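Local coordinates for CopN (Chlamydia pneumoniae, PDB 4NRH), which probably acts as a gatekeeper of type III secretion that works with its chaperone partner to direct the secretion of translocator proteins, at residues K59-Q64 with E95-T100; Q64-D69 with G103-L108; K240-S245 with G291-N296. All blocks are in the same frame, centred on the assembly; numbering follows the deposited sequence.

Interaction 1. Residues K59-Q64 with E95-T100; sequences KDPALQ and EQFGRT
Pro61 meets both Phe97 and Thr100, and these two meetings make up most of the contact. The more enclosed side is formed by Pro61, Phe97 and Gln64. Pro61 CB sits 4.0 Å from Phe97 CD1, and Pro61 CG approaches CE1 of the same ring. The proline and phenylalanine side chains cross at about a right angle. Phe97 has CG anti to its own carbonyl carbon (chi1 -73°), which swings the ring toward the start of helix 61-74. Gln64 reaches the ring one turn further along that helix. Gln64 OE1 is 3.8 Å from Phe97 CZ, and the amide plane stands 78° from the ring plane. The amide is held at both ends: OE1 accepts from His93 NE2 and NE2 donates to Ile58 O.

The solvent side is at Thr100, which is exposed, although its atoms are just as near the proline. Thr100 CG2 lies 4.1 Å from Pro61 CG. Thr100 O is 3.9 Å from Pro61 CB. Thr100 OG1 turns back along its own segment, with a weak bond of 3.4 Å to Phe97 O.

The backbone on each side is shaped locally. Asp60 is the N-cap of helix 61-74, and its OD1 takes the Ala62 N-H at 2.9 Å. Gly98 breaks the other segment with a positive phi of 57°, between helices 80-97 and 99-105. The first turn of helix 61-74 thus packs on Phe97 and Thr100, which flank the break.

The contact belongs to the HrpJ-like region. Helix 47-57 lies by its Gln64 and Phe97 end, where Val54 touches Gln64 and Gln55 touches Phe97. On another side is helix 122-133, with Ser123 against Asp60, Arg126 against Leu63 and Tyr129 against Arg99.

Interaction 2. Residues Q64-D69 with G103-L108; sequences QSTALD and GAKNIL
Lys105 reaches Ser65 and Asp69 through an arm that starts out extended, with CG trans to the backbone N (chi1 179°), and then bends at chi3 (67°). Ser65 turns OG trans to its own N (chi1 -177°), which places the hydroxyl beside the lysine tip. Lys105 NZ donates to Ser65 OG at 2.8 Å and to Asp69 OD2 at 2.7 Å. The second bond is a salt bridge. Lysine and aspartate come from opposite directions, and OD2 uses its syn lone pair. The other carboxylate oxygen, OD1, is paired with Arg90, so two positive charges grip Asp69. This would probably favour its ionised form.

The lysine stem runs past Thr66, whose OG1 is 3.6 Å from Lys105 CD. That hydroxyl is bonded to Ala62 O in its own helix. Leu108 adds an apolar branch, with CD2 3.8 Å from Thr66 OG1.

The contact is buried, and joins helix 61-74 to helix 99-105 and the type I turn from Lys105 to Leu108. Tyr22 of helix 18-24 touches Thr66 and Asp69. His93 of helix 80-97 lies on Ser65, and Arg126 of helix 122-133 lies on Leu108.

Interaction 3. Residues K240-S245 with G291-N296; sequences KFPTAS and GAMIAN
Met293 points from helix 284-301 at the backbone of Pro242, Thr243 and Ala244. Its side chain lies across this chain, and CB, CG and SD touch it from the side. CG stands anti to the carbonyl carbon (chi1 -66°), and the chain then bends at chi2 (-51°) and again at chi3 (109°). These bends keep Met293 CB, CG and SD all against the backbone from Pro242 to Ala244. CB faces the peptide between Thr243 and Ala244. Met293 CG comes within 3.4 Å of Pro242 O and lies 4.1 Å from Pro242 CB. Met293 SD rests 3.7 Å from Ala244 N and 3.9 Å from Thr243 CA. The meeting is therefore largely of an apolar side chain with backbone.

Thr243 turns its CB away from helix 284-301. It is the N-cap of helix 244-255, and its OG1 takes the N-H of Lys246. The threonine thus offers its main chain to the sulfur while its side chain serves its own helix.

Ala244 has a small side chain, and the two backbones come close here. The CA atoms of Ala244 and Met293 are 4.6 Å apart. The methyl carbon, Ala244 CB, sits 3.7 Å from Met293 O. Ala244 CB also meets Asn296 CB at 3.8 Å, one turn on. Asn296 is exposed there, and Ala244 partly so.

The contact lies at the surface of the third helical domain and joins the start of helix 244-255 to helix 284-301. Pro242 also touches Gln289 and Leu290 of the latter helix. Phe269 and Phe270 of helix 259-272 pack on Ile294. Ala292 touches Ile44 of the chaperone chain, so helix 284-301 also contributes to the interface with the partner protein.

From the N terminus, interaction 1 is the first to open, at 59-64, and it closes a 30-residue excursion when the chain returns at 95-100. Interaction 2 opens at 64-69, inside that excursion, and closes later, at 103-108. The two loops therefore cross rather than nest. They share Gln64, and their centres are about 7 Å apart. Ala62 packs on Ala104, and Leu63 on Leu108. Together they fasten helix 61-74 to helices 80-97 and 99-105 within the HrpJ-like region. Interaction 3 follows in series and closes a 45-residue loop in the third helical domain. Its centre is about 53 Å from the centres of the other two, on the opposite side of the chain's centre.

Interaction 1. Residues K59-Q64 with E95-T100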
loop_
_atom_site.group_PDB
_atom_site.type_symbol
_atom_site.label_atom_id
_atom_site.label_comp_id
_atom_site.label_asym_id
_atom_site.label_seq_id
_atom_site.Cartn_x
_atom_site.Cartn_y
_atom_site.Cartn_z
ATOM N N LYS A 59 -6.050 -8.444 35.871
ATOM C CA LYS A 59 -7.292 -8.355 35.109
ATOM C C LYS A 59 -7.133 -8.788 33.651
ATOM O O LYS A 59 -7.978 -9.503 33.114
ATOM C CB LYS A 59 -7.834 -6.923 35.167
ATOM C CG LYS A 59 -8.944 -6.629 34.172
ATOM C CD LYS A 59 -9.227 -5.136 34.089
ATOM C CE LYS A 59 -10.524 -4.858 33.348
ATOM N NZ LYS A 59 -11.710 -5.361 34.092
ATOM N N ASP A 60 -6.045 -8.363 33.018
ATOM C CA ASP A 60 -5.839 -8.634 31.599
ATOM C C ASP A 60 -5.167 -9.988 31.383
ATOM O O ASP A 60 -4.096 -10.245 31.934
ATOM C CB ASP A 60 -5.009 -7.521 30.957
ATOM C CG ASP A 60 -4.995 -7.604 29.441
ATOM O OD1 ASP A 60 -4.268 -8.459 28.895
ATOM O OD2 ASP A 60 -5.712 -6.811 28.795
ATOM N N PRO A 61 -5.802 -10.858 30.581
ATOM C CA PRO A 61 -5.325 -12.213 30.272
ATOM C C PRO A 61 -3.877 -12.263 29.780
ATOM O O PRO A 61 -3.161 -13.214 30.096
ATOM C CB PRO A 61 -6.280 -12.671 29.168
ATOM C CG PRO A 61 -7.537 -11.922 29.436
ATOM C CD PRO A 61 -7.104 -10.578 29.950
ATOM N N ALA A 62 -3.458 -11.259 29.015
ATOM C CA ALA A 62 -2.090 -11.207 28.510
ATOM C C ALA A 62 -1.099 -11.021 29.652
ATOM O O ALA A 62 -0.038 -11.646 29.677
ATOM C CB ALA A 62 -1.939 -10.093 27.487
ATOM N N LEU A 63 -1.452 -10.154 30.595
ATOM C CA LEU A 63 -0.619 -9.918 31.769
ATOM C C LEU A 63 -0.699 -11.102 32.731
ATOM O O LEU A 63 0.269 -11.411 33.425
ATOM C CB LEU A 63 -1.025 -8.622 32.476
ATOM C CG LEU A 63 -0.450 -7.311 31.927
ATOM C CD1 LEU A 63 1.071 -7.363 31.908
ATOM C CD2 LEU A 63 -0.998 -6.980 30.547
ATOM N N GLN A 64 -1.860 -11.751 32.779
ATOM C CA GLN A 64 -2.016 -12.981 33.549
ATOM C C GLN A 64 -1.042 -14.036 33.040
ATOM O O GLN A 64 -0.390 -14.730 33.821
ATOM C CB GLN A 64 -3.448 -13.515 33.461
ATOM C CG GLN A 64 -4.503 -12.618 34.084
ATOM C CD GLN A 64 -5.911 -13.124 33.841
ATOM O OE1 GLN A 64 -6.108 -14.166 33.215
ATOM N NE2 GLN A 64 -6.900 -12.387 34.335
ATOM N N GLU A 95 -4.508 -22.994 27.711
ATOM C CA GLU A 95 -5.539 -23.799 27.064
ATOM C C GLU A 95 -6.897 -23.107 27.109
ATOM O O GLU A 95 -7.646 -23.123 26.132
ATOM C CB GLU A 95 -5.637 -25.178 27.724
ATOM C CG GLU A 95 -4.664 -26.208 27.177
ATOM C CD GLU A 95 -4.720 -27.517 27.942
ATOM O OE1 GLU A 95 -5.836 -27.950 28.302
ATOM O OE2 GLU A 95 -3.649 -28.114 28.182
ATOM N N GLN A 96 -7.207 -22.504 28.251
ATOM C CA GLN A 96 -8.493 -21.848 28.457
ATOM C C GLN A 96 -8.655 -20.576 27.624
ATOM O O GLN A 96 -9.662 -20.398 26.941
ATOM C CB GLN A 96 -8.680 -21.523 29.941
ATOM C CG GLN A 96 -9.872 -20.631 30.243
ATOM C CD GLN A 96 -9.978 -20.284 31.716
ATOM O OE1 GLN A 96 -9.316 -20.893 32.559
ATOM N NE2 GLN A 96 -10.814 -19.302 32.034
ATOM N N PHE A 97 -7.660 -19.697 27.680
ATOM C CA PHE A 97 -7.748 -18.400 27.014
ATOM C C PHE A 97 -7.251 -18.445 25.572
ATOM O O PHE A 97 -7.718 -17.682 24.724
ATOM C CB PHE A 97 -6.966 -17.349 27.801
ATOM C CG PHE A 97 -7.631 -16.935 29.082
ATOM C CD1 PHE A 97 -8.605 -15.948 29.085
ATOM C CD2 PHE A 97 -7.291 -17.536 30.283
ATOM C CE1 PHE A 97 -9.221 -15.565 30.262
ATOM C CE2 PHE A 97 -7.905 -17.158 31.463
ATOM C CZ PHE A 97 -8.870 -16.171 31.452
ATOM N N GLY A 98 -6.313 -19.347 25.297
ATOM C CA GLY A 98 -5.739 -19.485 23.970
ATOM C C GLY A 98 -5.112 -18.211 23.436
ATOM O O GLY A 98 -4.233 -17.626 24.072
ATOM N N ARG A 99 -5.564 -17.785 22.261
ATOM C CA ARG A 99 -4.999 -16.616 21.593
ATOM C C ARG A 99 -5.243 -15.330 22.376
ATOM O O ARG A 99 -4.482 -14.368 22.256
ATOM C CB ARG A 99 -5.572 -16.479 20.182
ATOM C CG ARG A 99 -4.729 -15.603 19.278
ATOM C CD ARG A 99 -5.418 -15.322 17.959
ATOM N NE ARG A 99 -4.585 -14.483 17.105
ATOM C CZ ARG A 99 -5.049 -13.517 16.319
ATOM N NH1 ARG A 99 -6.349 -13.259 16.275
ATOM N NH2 ARG A 99 -4.208 -12.807 15.579
ATOM N N THR A 100 -6.309 -15.313 23.169
ATOM C CA THR A 100 -6.632 -14.161 24.003
ATOM C C THR A 100 -5.500 -13.884 24.993
ATOM O O THR A 100 -5.270 -12.741 25.389
ATOM C CB THR A 100 -7.956 -14.378 24.768
ATOM O OG1 THR A 100 -8.998 -14.697 23.837
ATOM C CG2 THR A 100 -8.347 -13.133 25.551
#

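Interaction 2. Residues Q64-D69 with G103-L108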
loop_
_atom_site.group_PDB
_atom_site.type_symbol
_atom_site.label_atom_id
_atom_site.label_comp_id
_atom_site.label_asym_id
_atom_site.label_seq_id
_atom_site.Cartn_x
_atom_site.Cartn_y
_atom_site.Cartn_z
ATOM N N GLN A 64 -1.860 -11.751 32.779
ATOM C CA GLN A 64 -2.016 -12.981 33.549
ATOM C C GLN A 64 -1.042 -14.036 33.040
ATOM O O GLN A 64 -0.390 -14.730 33.821
ATOM C CB GLN A 64 -3.448 -13.515 33.461
ATOM C CG GLN A 64 -4.503 -12.618 34.084
ATOM C CD GLN A 64 -5.911 -13.124 33.841
ATOM O OE1 GLN A 64 -6.108 -14.166 33.215
ATOM N NE2 GLN A 64 -6.900 -12.387 34.335
ATOM N N SER A 65 -0.957 -14.146 31.717
ATOM C CA SER A 65 -0.062 -15.095 31.068
ATOM C C SER A 65 1.395 -14.726 31.327
ATOM O O SER A 65 2.249 -15.598 31.482
ATOM C CB SER A 65 -0.337 -15.146 29.563
ATOM O OG SER A 65 0.476 -16.115 28.928
ATOM N N THR A 66 1.668 -13.425 31.368
ATOM C CA THR A 66 3.006 -12.928 31.660
ATOM C C THR A 66 3.398 -13.238 33.103
ATOM O O THR A 66 4.513 -13.688 33.371
ATOM C CB THR A 66 3.106 -11.408 31.422
ATOM O OG1 THR A 66 2.857 -11.120 30.040
ATOM C CG2 THR A 66 4.486 -10.892 31.805
ATOM N N ALA A 67 2.469 -12.994 34.025
ATOM C CA ALA A 67 2.698 -13.250 35.444
ATOM C C ALA A 67 2.969 -14.729 35.707
ATOM O O ALA A 67 3.814 -15.077 36.531
ATOM C CB ALA A 67 1.505 -12.776 36.267
ATOM N N LEU A 68 2.248 -15.593 34.999
ATOM C CA LEU A 68 2.431 -17.034 35.125
ATOM C C LEU A 68 3.820 -17.468 34.664
ATOM O O LEU A 68 4.443 -18.329 35.287
ATOM C CB LEU A 68 1.353 -17.779 34.338
ATOM C CG LEU A 68 0.018 -17.894 35.076
ATOM C CD1 LEU A 68 -1.108 -18.209 34.111
ATOM C CD2 LEU A 68 0.099 -18.945 36.176
ATOM N N ASP A 69 4.294 -16.884 33.567
ATOM C CA ASP A 69 5.662 -17.120 33.109
ATOM C C ASP A 69 6.660 -16.766 34.206
ATOM O O ASP A 69 7.632 -17.487 34.430
ATOM C CB ASP A 69 5.963 -16.315 31.842
ATOM C CG ASP A 69 5.141 -16.767 30.652
ATOM O OD1 ASP A 69 4.777 -17.961 30.598
ATOM O OD2 ASP A 69 4.865 -15.932 29.768
ATOM N N GLY A 103 -1.611 -14.708 22.058
ATOM C CA GLY A 103 -1.594 -13.764 20.954
ATOM C C GLY A 103 -1.452 -12.330 21.426
ATOM O O GLY A 103 -0.688 -11.552 20.856
ATOM N N ALA A 104 -2.195 -11.983 22.472
ATOM C CA ALA A 104 -2.130 -10.649 23.054
ATOM C C ALA A 104 -0.765 -10.384 23.685
ATOM O O ALA A 104 -0.212 -9.293 23.555
ATOM C CB ALA A 104 -3.236 -10.469 24.086
ATOM N N LYS A 105 -0.230 -11.388 24.373
ATOM C CA LYS A 105 1.067 -11.266 25.031
ATOM C C LYS A 105 2.198 -11.035 24.026
ATOM O O LYS A 105 3.165 -10.334 24.320
ATOM C CB LYS A 105 1.354 -12.514 25.874
ATOM C CG LYS A 105 2.697 -12.503 26.586
ATOM C CD LYS A 105 2.816 -13.664 27.564
ATOM C CE LYS A 105 2.851 -15.002 26.841
ATOM N NZ LYS A 105 2.998 -16.140 27.792
ATOM N N ASN A 106 2.068 -11.619 22.839
ATOM C CA ASN A 106 3.097 -11.487 21.810
ATOM C C ASN A 106 3.127 -10.115 21.138
ATOM O O ASN A 106 4.057 -9.806 20.393
ATOM C CB ASN A 106 2.918 -12.573 20.748
ATOM C CG ASN A 106 3.226 -13.958 21.278
ATOM O OD1 ASN A 106 3.825 -14.109 22.344
ATOM N ND2 ASN A 106 2.816 -14.980 20.535
ATOM N N ILE A 107 2.112 -9.296 21.397
ATOM C CA ILE A 107 2.077 -7.934 20.871
ATOM C C ILE A 107 1.972 -6.930 22.012
ATOM O O ILE A 107 1.589 -5.776 21.810
ATOM C CB ILE A 107 0.902 -7.722 19.896
ATOM C CG1 ILE A 107 -0.433 -7.965 20.602
ATOM C CG2 ILE A 107 1.047 -8.630 18.683
ATOM C CD1 ILE A 107 -1.630 -7.456 19.833
ATOM N N LEU A 108 2.318 -7.389 23.211
ATOM C CA LEU A 108 2.226 -6.590 24.429
ATOM C C LEU A 108 2.998 -5.275 24.339
ATOM O O LEU A 108 2.431 -4.200 24.535
ATOM C CB LEU A 108 2.732 -7.408 25.620
ATOM C CG LEU A 108 2.366 -6.942 27.029
ATOM C CD1 LEU A 108 0.861 -6.872 27.197
ATOM C CD2 LEU A 108 2.970 -7.885 28.054
#

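Interaction 3. Residues K240-S245 with G291-N296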
loop_
_atom_site.group_PDB
_atom_site.type_symbol
_atom_site.label_atom_id
_atom_site.label_comp_id
_atom_site.label_asym_id
_atom_site.label_seq_id
_atom_site.Cartn_x
_atom_site.Cartn_y
_atom_site.Cartn_z
ATOM N N LYS A 240 -14.706 2.125 -13.268
ATOM C CA LYS A 240 -13.689 1.646 -14.199
ATOM C C LYS A 240 -13.846 2.215 -15.611
ATOM O O LYS A 240 -12.963 2.049 -16.451
ATOM C CB LYS A 240 -13.717 0.116 -14.248
ATOM C CG LYS A 240 -13.681 -0.541 -12.874
ATOM C CD LYS A 240 -12.468 -0.096 -12.071
ATOM C CE LYS A 240 -12.294 -0.937 -10.817
ATOM N NZ LYS A 240 -13.473 -0.850 -9.912
ATOM N N PHE A 241 -14.965 2.884 -15.868
ATOM C CA PHE A 241 -15.178 3.571 -17.142
ATOM C C PHE A 241 -15.654 5.005 -16.929
ATOM O O PHE A 241 -16.817 5.318 -17.180
ATOM C CB PHE A 241 -16.181 2.815 -18.018
ATOM C CG PHE A 241 -15.793 1.394 -18.298
ATOM C CD1 PHE A 241 -14.737 1.108 -19.148
ATOM C CD2 PHE A 241 -16.489 0.342 -17.727
ATOM C CE1 PHE A 241 -14.376 -0.198 -19.415
ATOM C CE2 PHE A 241 -16.134 -0.966 -17.992
ATOM C CZ PHE A 241 -15.075 -1.236 -18.837
ATOM N N PRO A 242 -14.750 5.883 -16.467
ATOM C CA PRO A 242 -15.122 7.264 -16.141
ATOM C C PRO A 242 -15.489 8.097 -17.366
ATOM O O PRO A 242 -14.842 7.995 -18.409
ATOM C CB PRO A 242 -13.858 7.816 -15.478
ATOM C CG PRO A 242 -12.752 7.014 -16.073
ATOM C CD PRO A 242 -13.315 5.634 -16.249
ATOM N N THR A 243 -16.527 8.916 -17.227
ATOM C CA THR A 243 -16.879 9.904 -18.240
ATOM C C THR A 243 -17.012 11.272 -17.583
ATOM O O THR A 243 -17.212 11.366 -16.373
ATOM C CB THR A 243 -18.194 9.552 -18.965
ATOM O OG1 THR A 243 -19.285 9.608 -18.038
ATOM C CG2 THR A 243 -18.120 8.161 -19.579
ATOM N N ALA A 244 -16.896 12.326 -18.382
ATOM C CA ALA A 244 -17.033 13.688 -17.878
ATOM C C ALA A 244 -18.423 13.920 -17.293
ATOM O O ALA A 244 -18.575 14.597 -16.277
ATOM C CB ALA A 244 -16.747 14.694 -18.984
ATOM N N SER A 245 -19.431 13.348 -17.943
ATOM C CA SER A 245 -20.813 13.460 -17.491
ATOM C C SER A 245 -21.023 12.870 -16.100
ATOM O O SER A 245 -21.624 13.504 -15.234
ATOM C CB SER A 245 -21.750 12.780 -18.489
ATOM O OG SER A 245 -21.765 13.473 -19.724
ATOM N N GLY A 291 -8.131 11.701 -14.803
ATOM C CA GLY A 291 -7.600 13.049 -14.890
ATOM C C GLY A 291 -8.171 13.777 -16.090
ATOM O O GLY A 291 -8.565 14.940 -15.997
ATOM N N ALA A 292 -8.201 13.082 -17.224
ATOM C CA ALA A 292 -8.764 13.621 -18.456
ATOM C C ALA A 292 -10.236 13.990 -18.297
ATOM O O ALA A 292 -10.667 15.060 -18.728
ATOM C CB ALA A 292 -8.593 12.623 -19.590
ATOM N N MET A 293 -11.004 13.099 -17.678
ATOM C CA MET A 293 -12.444 13.294 -17.541
ATOM C C MET A 293 -12.780 14.443 -16.593
ATOM O O MET A 293 -13.746 15.172 -16.814
ATOM C CB MET A 293 -13.114 12.005 -17.060
ATOM C CG MET A 293 -13.037 10.858 -18.057
ATOM S SD MET A 293 -13.591 11.319 -19.712
ATOM C CE MET A 293 -12.041 11.311 -20.612
ATOM N N ILE A 294 -11.984 14.601 -15.539
ATOM C CA ILE A 294 -12.153 15.727 -14.626
ATOM C C ILE A 294 -11.831 17.029 -15.353
ATOM O O ILE A 294 -12.541 18.025 -15.207
ATOM C CB ILE A 294 -11.263 15.592 -13.374
ATOM C CG1 ILE A 294 -11.693 14.382 -12.543
ATOM C CG2 ILE A 294 -11.334 16.851 -12.522
ATOM C CD1 ILE A 294 -10.767 14.074 -11.390
ATOM N N ALA A 295 -10.760 17.007 -16.140
ATOM C CA ALA A 295 -10.383 18.148 -16.969
ATOM C C ALA A 295 -11.495 18.490 -17.957
ATOM O O ALA A 295 -11.803 19.661 -18.181
ATOM C CB ALA A 295 -9.084 17.863 -17.706
ATOM N N ASN A 296 -12.092 17.457 -18.545
ATOM C CA ASN A 296 -13.200 17.637 -19.474
ATOM C C ASN A 296 -14.438 18.183 -18.771
ATOM O O ASN A 296 -15.155 19.019 -19.320
ATOM C CB ASN A 296 -13.538 16.316 -20.169
ATOM C CG ASN A 296 -12.480 15.898 -21.170
ATOM O OD1 ASN A 296 -11.459 16.569 -21.330
ATOM N ND2 ASN A 296 -12.720 14.787 -21.856
#